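Local structure of glycosylation Associate Protein 3 (Streptococcus agalactiae serotype V, 6OYC) at residues C[59-64]-C[119-124]; C[70-75]-C[134-139]; C[86-91]-C[108-113]. The protein probably serves, in complex with two partner Gap proteins, the glycosylation and accessory Sec export of a streptococcal surface glycoprotein. All blocks are in the same frame, centred on the assembly; numbering follows the deposited sequence.

Contact 1: C[59-64]-C[119-124]; sequences PNLPLL and YTISLI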
loop_
_atom_site.group_PDB
_atom_site.type_symbol
_atom_site.label_atom_id
_atom_site.label_comp_id
_atom_site.label_asym_id
_atom_site.label_seq_id
_atom_site.Cartn_x
_atom_site.Cartn_y
_atom_site.Cartn_z
ATOM N N PRO C 59 14.140 -3.290 12.462
ATOM C CA PRO C 59 12.895 -3.996 12.767
ATOM C C PRO C 59 11.844 -3.577 11.760
ATOM O O PRO C 59 11.844 -2.449 11.268
ATOM C CB PRO C 59 12.539 -3.513 14.177
ATOM C CG PRO C 59 13.199 -2.180 14.280
ATOM C CD PRO C 59 14.497 -2.338 13.532
ATOM N N ASN C 60 10.953 -4.500 11.437
ATOM C CA ASN C 60 9.882 -4.212 10.496
ATOM C C ASN C 60 8.517 -4.299 11.170
ATOM O O ASN C 60 7.487 -4.257 10.484
ATOM C CB ASN C 60 9.976 -5.156 9.289
ATOM C CG ASN C 60 10.357 -6.573 9.698
ATOM O OD1 ASN C 60 10.011 -7.024 10.785
ATOM N ND2 ASN C 60 11.085 -7.265 8.840
ATOM N N LEU C 61 8.488 -4.406 12.498
ATOM C CA LEU C 61 7.270 -4.341 13.291
ATOM C C LEU C 61 7.323 -3.117 14.197
ATOM O O LEU C 61 8.389 -2.795 14.732
ATOM C CB LEU C 61 7.077 -5.613 14.161
ATOM C CG LEU C 61 6.970 -6.907 13.340
ATOM C CD1 LEU C 61 6.821 -8.145 14.229
ATOM C CD2 LEU C 61 5.814 -6.805 12.330
ATOM N N PRO C 62 6.205 -2.434 14.407
ATOM C CA PRO C 62 6.222 -1.225 15.230
ATOM C C PRO C 62 6.225 -1.542 16.714
ATOM O O PRO C 62 5.803 -2.612 17.167
ATOM C CB PRO C 62 4.916 -0.517 14.845
ATOM C CG PRO C 62 3.965 -1.668 14.558
ATOM C CD PRO C 62 4.848 -2.758 13.922
ATOM N N LEU C 63 6.679 -0.548 17.459
ATOM C CA LEU C 63 6.648 -0.564 18.914
ATOM C C LEU C 63 5.205 -0.518 19.399
ATOM O O LEU C 63 4.425 0.328 18.957
ATOM C CB LEU C 63 7.435 0.637 19.427
ATOM C CG LEU C 63 8.131 0.729 20.774
ATOM C CD1 LEU C 63 9.089 -0.441 21.002
ATOM C CD2 LEU C 63 8.860 2.088 20.871
ATOM N N LEU C 64 4.844 -1.417 20.312
ATOM C CA LEU C 64 3.482 -1.504 20.822
ATOM C C LEU C 64 3.449 -1.125 22.300
ATOM O O LEU C 64 4.481 -1.084 22.978
ATOM C CB LEU C 64 2.912 -2.917 20.616
ATOM C CG LEU C 64 2.873 -3.427 19.164
ATOM C CD1 LEU C 64 2.181 -4.791 19.063
ATOM C CD2 LEU C 64 2.200 -2.414 18.223
ATOM N N TYR C 119 8.546 -8.559 20.202
ATOM C CA TYR C 119 7.663 -9.583 19.657
ATOM C C TYR C 119 8.048 -9.878 18.212
ATOM O O TYR C 119 8.734 -9.098 17.552
ATOM C CB TYR C 119 6.173 -9.180 19.778
ATOM C CG TYR C 119 5.721 -8.022 18.897
ATOM C CD1 TYR C 119 6.074 -6.702 19.194
ATOM C CD2 TYR C 119 4.945 -8.249 17.758
ATOM C CE1 TYR C 119 5.665 -5.649 18.383
ATOM C CE2 TYR C 119 4.524 -7.194 16.937
ATOM C CZ TYR C 119 4.886 -5.900 17.257
ATOM O OH TYR C 119 4.474 -4.863 16.454
ATOM N N THR C 120 7.629 -11.038 17.741
ATOM C CA THR C 120 7.830 -11.438 16.360
ATOM C C THR C 120 6.497 -11.895 15.797
ATOM O O THR C 120 5.597 -12.289 16.533
ATOM C CB THR C 120 8.831 -12.593 16.223
ATOM O OG1 THR C 120 8.278 -13.747 16.858
ATOM C CG2 THR C 120 10.199 -12.248 16.850
ATOM N N ILE C 121 6.383 -11.877 14.475
ATOM C CA ILE C 121 5.227 -12.455 13.799
ATOM C C ILE C 121 5.752 -13.386 12.725
ATOM O O ILE C 121 6.636 -13.003 11.956
ATOM C CB ILE C 121 4.306 -11.376 13.198
ATOM C CG1 ILE C 121 3.799 -10.438 14.301
ATOM C CG2 ILE C 121 3.161 -12.028 12.497
ATOM C CD1 ILE C 121 3.041 -9.205 13.790
ATOM N N SER C 122 5.224 -14.609 12.682
ATOM C CA SER C 122 5.703 -15.641 11.774
ATOM C C SER C 122 4.566 -16.170 10.918
ATOM O O SER C 122 3.491 -16.499 11.431
ATOM C CB SER C 122 6.345 -16.798 12.539
ATOM O OG SER C 122 7.568 -16.400 13.103
ATOM N N LEU C 123 4.809 -16.237 9.614
ATOM C CA LEU C 123 3.951 -16.964 8.692
ATOM C C LEU C 123 4.316 -18.439 8.768
ATOM O O LEU C 123 5.491 -18.800 8.626
ATOM C CB LEU C 123 4.161 -16.446 7.274
ATOM C CG LEU C 123 3.052 -16.398 6.236
ATOM C CD1 LEU C 123 1.921 -15.498 6.725
ATOM C CD2 LEU C 123 3.632 -15.875 4.902
ATOM N N ILE C 124 3.328 -19.293 9.009
ATOM C CA ILE C 124 3.585 -20.718 9.182
ATOM C C ILE C 124 2.743 -21.515 8.192
ATOM O O ILE C 124 1.519 -21.350 8.128
ATOM C CB ILE C 124 3.328 -21.166 10.626
ATOM C CG1 ILE C 124 4.205 -20.348 11.572
ATOM C CG2 ILE C 124 3.632 -22.639 10.772
ATOM C CD1 ILE C 124 4.076 -20.726 13.013
#

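Contact 2: C[70-75]-C[134-139]; sequences YSLSLN and HYLKLE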
loop_
_atom_site.group_PDB
_atom_site.type_symbol
_atom_site.label_atom_id
_atom_site.label_comp_id
_atom_site.label_asym_id
_atom_site.label_seq_id
_atom_site.Cartn_x
_atom_site.Cartn_y
_atom_site.Cartn_z
ATOM N N TYR C 70 -4.750 -4.651 19.904
ATOM C CA TYR C 70 -4.405 -4.529 18.502
ATOM C C TYR C 70 -5.124 -5.588 17.676
ATOM O O TYR C 70 -5.477 -6.669 18.161
ATOM C CB TYR C 70 -2.891 -4.630 18.285
ATOM C CG TYR C 70 -2.107 -3.555 18.999
ATOM C CD1 TYR C 70 -1.796 -2.349 18.372
ATOM C CD2 TYR C 70 -1.659 -3.754 20.308
ATOM C CE1 TYR C 70 -1.056 -1.363 19.037
ATOM C CE2 TYR C 70 -0.923 -2.784 20.975
ATOM C CZ TYR C 70 -0.625 -1.595 20.336
ATOM O OH TYR C 70 0.095 -0.647 21.019
ATOM N N SER C 71 -5.322 -5.251 16.409
ATOM C CA SER C 71 -5.874 -6.146 15.406
ATOM C C SER C 71 -4.782 -6.569 14.426
ATOM O O SER C 71 -4.035 -5.727 13.911
ATOM C CB SER C 71 -7.010 -5.462 14.645
ATOM O OG SER C 71 -7.439 -6.284 13.580
ATOM N N LEU C 72 -4.692 -7.870 14.166
ATOM C CA LEU C 72 -3.794 -8.409 13.154
ATOM C C LEU C 72 -4.626 -9.139 12.119
ATOM O O LEU C 72 -5.432 -10.009 12.469
ATOM C CB LEU C 72 -2.765 -9.353 13.757
ATOM C CG LEU C 72 -1.716 -9.919 12.796
ATOM C CD1 LEU C 72 -0.778 -8.807 12.323
ATOM C CD2 LEU C 72 -0.949 -11.027 13.501
ATOM N N SER C 73 -4.432 -8.778 10.855
ATOM C CA SER C 73 -5.197 -9.316 9.744
ATOM C C SER C 73 -4.250 -9.933 8.730
ATOM O O SER C 73 -3.156 -9.409 8.492
ATOM C CB SER C 73 -6.034 -8.228 9.059
ATOM O OG SER C 73 -6.802 -7.535 10.013
ATOM N N LEU C 74 -4.689 -11.032 8.122
ATOM C CA LEU C 74 -3.949 -11.701 7.063
ATOM C C LEU C 74 -4.652 -11.451 5.736
ATOM O O LEU C 74 -5.845 -11.725 5.600
ATOM C CB LEU C 74 -3.838 -13.198 7.338
ATOM C CG LEU C 74 -3.323 -14.087 6.200
ATOM C CD1 LEU C 74 -1.823 -13.928 5.967
ATOM C CD2 LEU C 74 -3.653 -15.528 6.508
ATOM N N ASN C 75 -3.921 -10.918 4.777
ATOM C CA ASN C 75 -4.400 -10.780 3.409
ATOM C C ASN C 75 -3.591 -11.747 2.553
ATOM O O ASN C 75 -2.428 -11.475 2.241
ATOM C CB ASN C 75 -4.266 -9.341 2.917
ATOM C CG ASN C 75 -5.111 -9.073 1.692
ATOM O OD1 ASN C 75 -5.199 -9.920 0.796
ATOM N ND2 ASN C 75 -5.756 -7.906 1.649
ATOM N N HIS C 134 -0.060 -11.599 0.417
ATOM C CA HIS C 134 -0.009 -10.171 0.108
ATOM C C HIS C 134 0.606 -9.373 1.247
ATOM O O HIS C 134 1.614 -8.693 1.047
ATOM C CB HIS C 134 -1.412 -9.638 -0.221
ATOM C CG HIS C 134 -2.035 -10.317 -1.395
ATOM N ND1 HIS C 134 -1.483 -10.259 -2.658
ATOM C CD2 HIS C 134 -3.133 -11.102 -1.496
ATOM C CE1 HIS C 134 -2.225 -10.967 -3.491
ATOM N NE2 HIS C 134 -3.229 -11.492 -2.812
ATOM N N TYR C 135 0.015 -9.438 2.437
ATOM C CA TYR C 135 0.514 -8.640 3.549
ATOM C C TYR C 135 -0.217 -9.025 4.824
ATOM O O TYR C 135 -1.234 -9.727 4.811
ATOM C CB TYR C 135 0.362 -7.135 3.291
ATOM C CG TYR C 135 -1.052 -6.663 3.031
ATOM C CD1 TYR C 135 -1.973 -6.535 4.069
ATOM C CD2 TYR C 135 -1.460 -6.309 1.742
ATOM C CE1 TYR C 135 -3.271 -6.078 3.832
ATOM C CE2 TYR C 135 -2.756 -5.850 1.495
ATOM C CZ TYR C 135 -3.657 -5.739 2.537
ATOM O OH TYR C 135 -4.941 -5.291 2.284
ATOM N N LEU C 136 0.321 -8.543 5.930
ATOM C CA LEU C 136 -0.393 -8.505 7.188
ATOM C C LEU C 136 -0.666 -7.047 7.521
ATOM O O LEU C 136 0.091 -6.156 7.116
ATOM C CB LEU C 136 0.402 -9.163 8.312
ATOM C CG LEU C 136 0.877 -10.611 8.146
ATOM C CD1 LEU C 136 1.652 -11.008 9.373
ATOM C CD2 LEU C 136 -0.271 -11.578 7.961
ATOM N N LYS C 137 -1.759 -6.810 8.250
ATOM C CA LYS C 137 -2.105 -5.479 8.738
ATOM C C LYS C 137 -2.236 -5.516 10.254
ATOM O O LYS C 137 -3.031 -6.292 10.803
ATOM C CB LYS C 137 -3.396 -4.964 8.097
ATOM C CG LYS C 137 -3.739 -3.515 8.426
ATOM C CD LYS C 137 -4.943 -3.064 7.607
ATOM C CE LYS C 137 -5.474 -1.733 8.071
ATOM N NZ LYS C 137 -6.806 -1.436 7.467
ATOM N N LEU C 138 -1.461 -4.668 10.920
ATOM C CA LEU C 138 -1.448 -4.555 12.368
ATOM C C LEU C 138 -1.850 -3.131 12.748
ATOM O O LEU C 138 -1.191 -2.167 12.335
ATOM C CB LEU C 138 -0.054 -4.893 12.905
ATOM C CG LEU C 138 0.210 -4.731 14.395
ATOM C CD1 LEU C 138 -0.633 -5.747 15.169
ATOM C CD2 LEU C 138 1.695 -4.934 14.666
ATOM N N GLU C 139 -2.920 -2.997 13.532
ATOM C CA GLU C 139 -3.422 -1.685 13.910
ATOM C C GLU C 139 -4.010 -1.739 15.312
ATOM O O GLU C 139 -4.526 -2.773 15.752
ATOM C CB GLU C 139 -4.491 -1.198 12.930
ATOM C CG GLU C 139 -5.519 -2.272 12.648
ATOM C CD GLU C 139 -6.571 -1.838 11.642
ATOM O OE1 GLU C 139 -6.956 -0.644 11.672
ATOM O OE2 GLU C 139 -7.004 -2.693 10.830
HETATM O O HOH W 1 -5.738 -5.730 11.314
#

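Contact 3: C[86-91]-C[108-113]; sequences VRIEFY and IIFIYP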
loop_
_atom_site.group_PDB
_atom_site.type_symbol
_atom_site.label_atom_id
_atom_site.label_comp_id
_atom_site.label_asym_id
_atom_site.label_seq_id
_atom_site.Cartn_x
_atom_site.Cartn_y
_atom_site.Cartn_z
ATOM N N VAL C 86 -0.731 -17.631 11.220
ATOM C CA VAL C 86 0.165 -16.585 11.677
ATOM C C VAL C 86 0.304 -16.695 13.191
ATOM O O VAL C 86 -0.694 -16.762 13.915
ATOM C CB VAL C 86 -0.336 -15.184 11.265
ATOM C CG1 VAL C 86 0.585 -14.108 11.787
ATOM C CG2 VAL C 86 -0.427 -15.074 9.752
ATOM N N ARG C 87 1.540 -16.712 13.661
ATOM C CA ARG C 87 1.868 -16.777 15.073
ATOM C C ARG C 87 2.566 -15.482 15.481
ATOM O O ARG C 87 3.637 -15.144 14.948
ATOM C CB ARG C 87 2.759 -17.985 15.345
ATOM C CG ARG C 87 3.158 -18.173 16.793
ATOM C CD ARG C 87 3.773 -19.584 16.985
ATOM N NE ARG C 87 4.594 -19.667 18.197
ATOM C CZ ARG C 87 4.542 -20.665 19.080
ATOM N NH1 ARG C 87 3.704 -21.684 18.900
ATOM N NH2 ARG C 87 5.340 -20.649 20.144
ATOM N N ILE C 88 1.959 -14.758 16.416
ATOM C CA ILE C 88 2.617 -13.646 17.081
ATOM C C ILE C 88 3.111 -14.140 18.429
ATOM O O ILE C 88 2.346 -14.730 19.204
ATOM C CB ILE C 88 1.678 -12.434 17.219
ATOM C CG1 ILE C 88 2.366 -11.288 17.949
ATOM C CG2 ILE C 88 0.379 -12.792 17.914
ATOM C CD1 ILE C 88 1.654 -9.950 17.729
ATOM N N GLU C 89 4.395 -13.930 18.703
ATOM C CA GLU C 89 5.018 -14.414 19.927
ATOM C C GLU C 89 5.708 -13.265 20.649
ATOM O O GLU C 89 6.348 -12.426 20.012
ATOM C CB GLU C 89 6.035 -15.531 19.636
ATOM C CG GLU C 89 6.540 -16.233 20.897
ATOM C CD GLU C 89 6.934 -17.691 20.651
ATOM O OE1 GLU C 89 6.896 -18.163 19.494
ATOM O OE2 GLU C 89 7.295 -18.366 21.626
ATOM N N PHE C 90 5.592 -13.244 21.976
ATOM C CA PHE C 90 6.134 -12.186 22.808
ATOM C C PHE C 90 7.331 -12.696 23.608
ATOM O O PHE C 90 7.370 -13.863 24.028
ATOM C CB PHE C 90 5.042 -11.618 23.726
ATOM C CG PHE C 90 3.741 -11.320 22.990
ATOM C CD1 PHE C 90 3.649 -10.249 22.110
ATOM C CD2 PHE C 90 2.632 -12.139 23.146
ATOM C CE1 PHE C 90 2.451 -9.984 21.407
ATOM C CE2 PHE C 90 1.434 -11.880 22.453
ATOM C CZ PHE C 90 1.351 -10.803 21.583
ATOM N N TYR C 91 8.316 -11.819 23.799
ATOM C CA TYR C 91 9.583 -12.180 24.418
ATOM C C TYR C 91 9.937 -11.128 25.452
ATOM O O TYR C 91 9.757 -9.925 25.218
ATOM C CB TYR C 91 10.725 -12.310 23.381
ATOM C CG TYR C 91 10.484 -13.409 22.360
ATOM C CD1 TYR C 91 9.747 -13.163 21.200
ATOM C CD2 TYR C 91 10.980 -14.701 22.567
ATOM C CE1 TYR C 91 9.511 -14.164 20.274
ATOM C CE2 TYR C 91 10.757 -15.703 21.646
ATOM C CZ TYR C 91 10.016 -15.435 20.505
ATOM O OH TYR C 91 9.802 -16.431 19.589
ATOM N N ILE C 108 -7.415 -11.272 14.197
ATOM C CA ILE C 108 -7.535 -11.483 15.632
ATOM C C ILE C 108 -7.319 -10.141 16.310
ATOM O O ILE C 108 -6.767 -9.199 15.740
ATOM C CB ILE C 108 -6.543 -12.531 16.209
ATOM C CG1 ILE C 108 -5.095 -12.105 15.968
ATOM C CG2 ILE C 108 -6.815 -13.932 15.653
ATOM C CD1 ILE C 108 -4.073 -13.064 16.597
ATOM N N ILE C 109 -7.781 -10.062 17.541
ATOM C CA ILE C 109 -7.502 -8.933 18.401
ATOM C C ILE C 109 -6.819 -9.480 19.638
ATOM O O ILE C 109 -7.300 -10.445 20.242
ATOM C CB ILE C 109 -8.780 -8.157 18.752
ATOM C CG1 ILE C 109 -9.386 -7.580 17.472
ATOM C CG2 ILE C 109 -8.467 -7.036 19.748
ATOM C CD1 ILE C 109 -10.585 -6.682 17.709
ATOM N N PHE C 110 -5.693 -8.886 19.999
ATOM C CA PHE C 110 -4.937 -9.327 21.155
ATOM C C PHE C 110 -4.536 -8.097 21.946
ATOM O O PHE C 110 -4.502 -6.985 21.414
ATOM C CB PHE C 110 -3.689 -10.109 20.739
ATOM C CG PHE C 110 -2.663 -9.260 20.006
ATOM C CD1 PHE C 110 -2.763 -9.066 18.632
ATOM C CD2 PHE C 110 -1.621 -8.646 20.692
ATOM C CE1 PHE C 110 -1.837 -8.284 17.950
ATOM C CE2 PHE C 110 -0.692 -7.860 20.024
ATOM C CZ PHE C 110 -0.800 -7.673 18.646
ATOM N N ILE C 111 -4.215 -8.310 23.220
ATOM C CA ILE C 111 -3.605 -7.282 24.053
ATOM C C ILE C 111 -2.100 -7.504 24.070
ATOM O O ILE C 111 -1.637 -8.617 24.323
ATOM C CB ILE C 111 -4.188 -7.303 25.474
ATOM C CG1 ILE C 111 -5.533 -6.569 25.482
ATOM C CG2 ILE C 111 -3.219 -6.673 26.448
ATOM C CD1 ILE C 111 -6.480 -7.104 26.509
ATOM N N TYR C 112 -1.338 -6.463 23.765
ATOM C CA TYR C 112 0.107 -6.552 23.901
ATOM C C TYR C 112 0.428 -6.742 25.378
ATOM O O TYR C 112 0.124 -5.850 26.183
ATOM C CB TYR C 112 0.782 -5.299 23.353
ATOM C CG TYR C 112 2.292 -5.381 23.268
ATOM C CD1 TYR C 112 2.924 -6.305 22.418
ATOM C CD2 TYR C 112 3.096 -4.514 24.019
ATOM C CE1 TYR C 112 4.327 -6.361 22.334
ATOM C CE2 TYR C 112 4.492 -4.557 23.933
ATOM C CZ TYR C 112 5.105 -5.483 23.094
ATOM O OH TYR C 112 6.487 -5.524 23.036
ATOM N N PRO C 113 1.004 -7.872 25.778
ATOM C CA PRO C 113 1.017 -8.240 27.198
ATOM C C PRO C 113 2.090 -7.508 27.994
ATOM O O PRO C 113 3.068 -7.000 27.446
ATOM C CB PRO C 113 1.293 -9.743 27.159
ATOM C CG PRO C 113 2.072 -9.933 25.919
ATOM C CD PRO C 113 1.520 -8.953 24.924
#

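Contact 1: C[59-64]-C[119-124]
The phenol of Y119 donates a hydrogen bond to the main-chain carbonyl of P62, 2.7 Å from Y119 OH to P62 O. The donor lies in the plane of that carbonyl, on one of its lone pairs, and the carbonyl oxygen in turn sits at the edge of the tyrosine ring, near the ring plane. The ring gets there because Y119 CG stands between the backbone N and the carbonyl carbon (chi1 69°), which sends the side chain off strand 118-125 toward the loop 59-64. Two leucines of the loop hold the phenol end. L64 CD1 meets Y119 CZ obliquely at 3.4 Å, its side chain crossing the tyrosine at about a right angle, while L61 lays CB against the hydroxyl and reaches CE2 of Y119 with CD1 at 3.7 Å. The pyrrolidine of P62 adds its CD, 3.3 Å from Y119 OH. The loop, which leads from helix 52-55 into strand 69-78, lies across one end of what looks like a beta sandwich within the accessory Sec family region; the two layers are the antiparallel sheets containing 118-125 and 130-140, and L138 of the second sheet packs on both P62 and Y119. Two residues on from Y119, I121 meets the branches of the same L61. L61 CD1 lies 3.8 Å from I121 CG1, and L61 CD2 approaches I121 CD1 at 3.9 Å. W46 of the neighbouring strand 41-47 also packs against L61, and the backbone of L61 is hydrogen-bonded to S47.

Contact 2: C[70-75]-C[134-139]
S71 and E139 make the shortest backbone bond between these antiparallel strands, S71 N to E139 O at 2.7 Å and nearly straight (174° at the hydrogen), with the return bond from E139 N to S71 O. S73 with K137 and N75 with Y135 repeat the pattern as hydrogen-bonded pairs, and L72-L138 and L74-L136 alternate with them as non-hydrogen-bonded ones. At the far end the register slips: N75 O accepts from both Y135 N (3.2 Å) and H134 N (3.0 Å), a classic beta bulge in which two residues face one. On the side of the sheet bearing S71 and S73, a water lies 2.9 Å from S71 OG and donates to K137 O; its approach to S73 OG is doubtfully short. Beyond it K137 stretches out fully extended, its NZ 3.6 Å from E139 OE2 in a salt bridge along its own strand; Y176 hydrogen-bonds both side chains. At the bulge, N75 sets its CB over one face of the Y135 ring, 3.7 Å from the centroid, a CH-pi contact. Y135 CG sits between its backbone N and carbonyl carbon (chi1 58°), which brings one face of the ring against N75 CB, and its hydroxyl hydrogen-bonds L198 O. The opposite face of the strands is apolar. L74 CD1 touches L136 CD2 at 3.5 Å, and L72 CD1 leans on L138 CB; I121, L123 and Y119 of strand 118-125 cover these leucines as the other layer of the sandwich. The pair is therefore two-faced, leucines facing the core and hydroxyl, charged and amide groups turned the other way, where the hydroxyl of Y176 and the main-chain O of L198 supply further polar partners.

Contact 3: C[86-91]-C[108-113]
P113 sets the CD-CG edge of its ring down on one face of F90, CD over the centre, 3.5 Å from the F90 ring centroid and 2° off the ring normal, a centred CH-pi contact. P113 CG follows toward one side, 3.6 Å from F90 CD2. With CG anti to the carbonyl carbon and beside the backbone N (chi1 -47°), the F90 ring reaches F110 with CZ, 3.8 Å from F110 CD2, and Y112 with CE1. Both ring pairs are oblique, the planes of F90 and F110 40° apart; the three rings form an aromatic cluster at one end of the sandwich. I88 drives its CD1 to F110 CZ at 3.5 Å, coming from the opposite direction, and Y119 packs on both I88 and F90. The other face of strand 84-91 is polar and partly exposed. There R87 grips E89 side-on: NE and NH2 both donate to E89 OE1 at 3.0 Å, from the same face of the carboxylate plane. F100 takes the arginine in a cation-pi contact, and S97 hydrogen-bonds E89 OE2. With no hydrogen bond between the two segments, strand 84-91 meets strand 107-111 and the turn after it through apolar and ring contacts, while the charged pair faces away from this core and is tied to strand 97-103.

Overall arrangement
All three contacts belong to the same beta sandwich and differ by direction. Contact 2 runs within one sheet, along paired strands 69-78 and 130-140, and is mainly backbone hydrogen bonding; contact 3 runs between the sheets and relies on side chains. Contact 1 ties a loop to the sheet of 118-125 with one phenol bond set among leucines. Contacts 1 and 3 are buried, contact 2 only partly. Their strands adjoin: 118-125 and 84-91 are neighbours in one sheet, joined by bonds such as T120 N to E89 O, and 107-111 pairs with 69-78 in the other through Y70 N to F110 O. Contacts 1 and 2 meet in the interior, where I121 packs on L136.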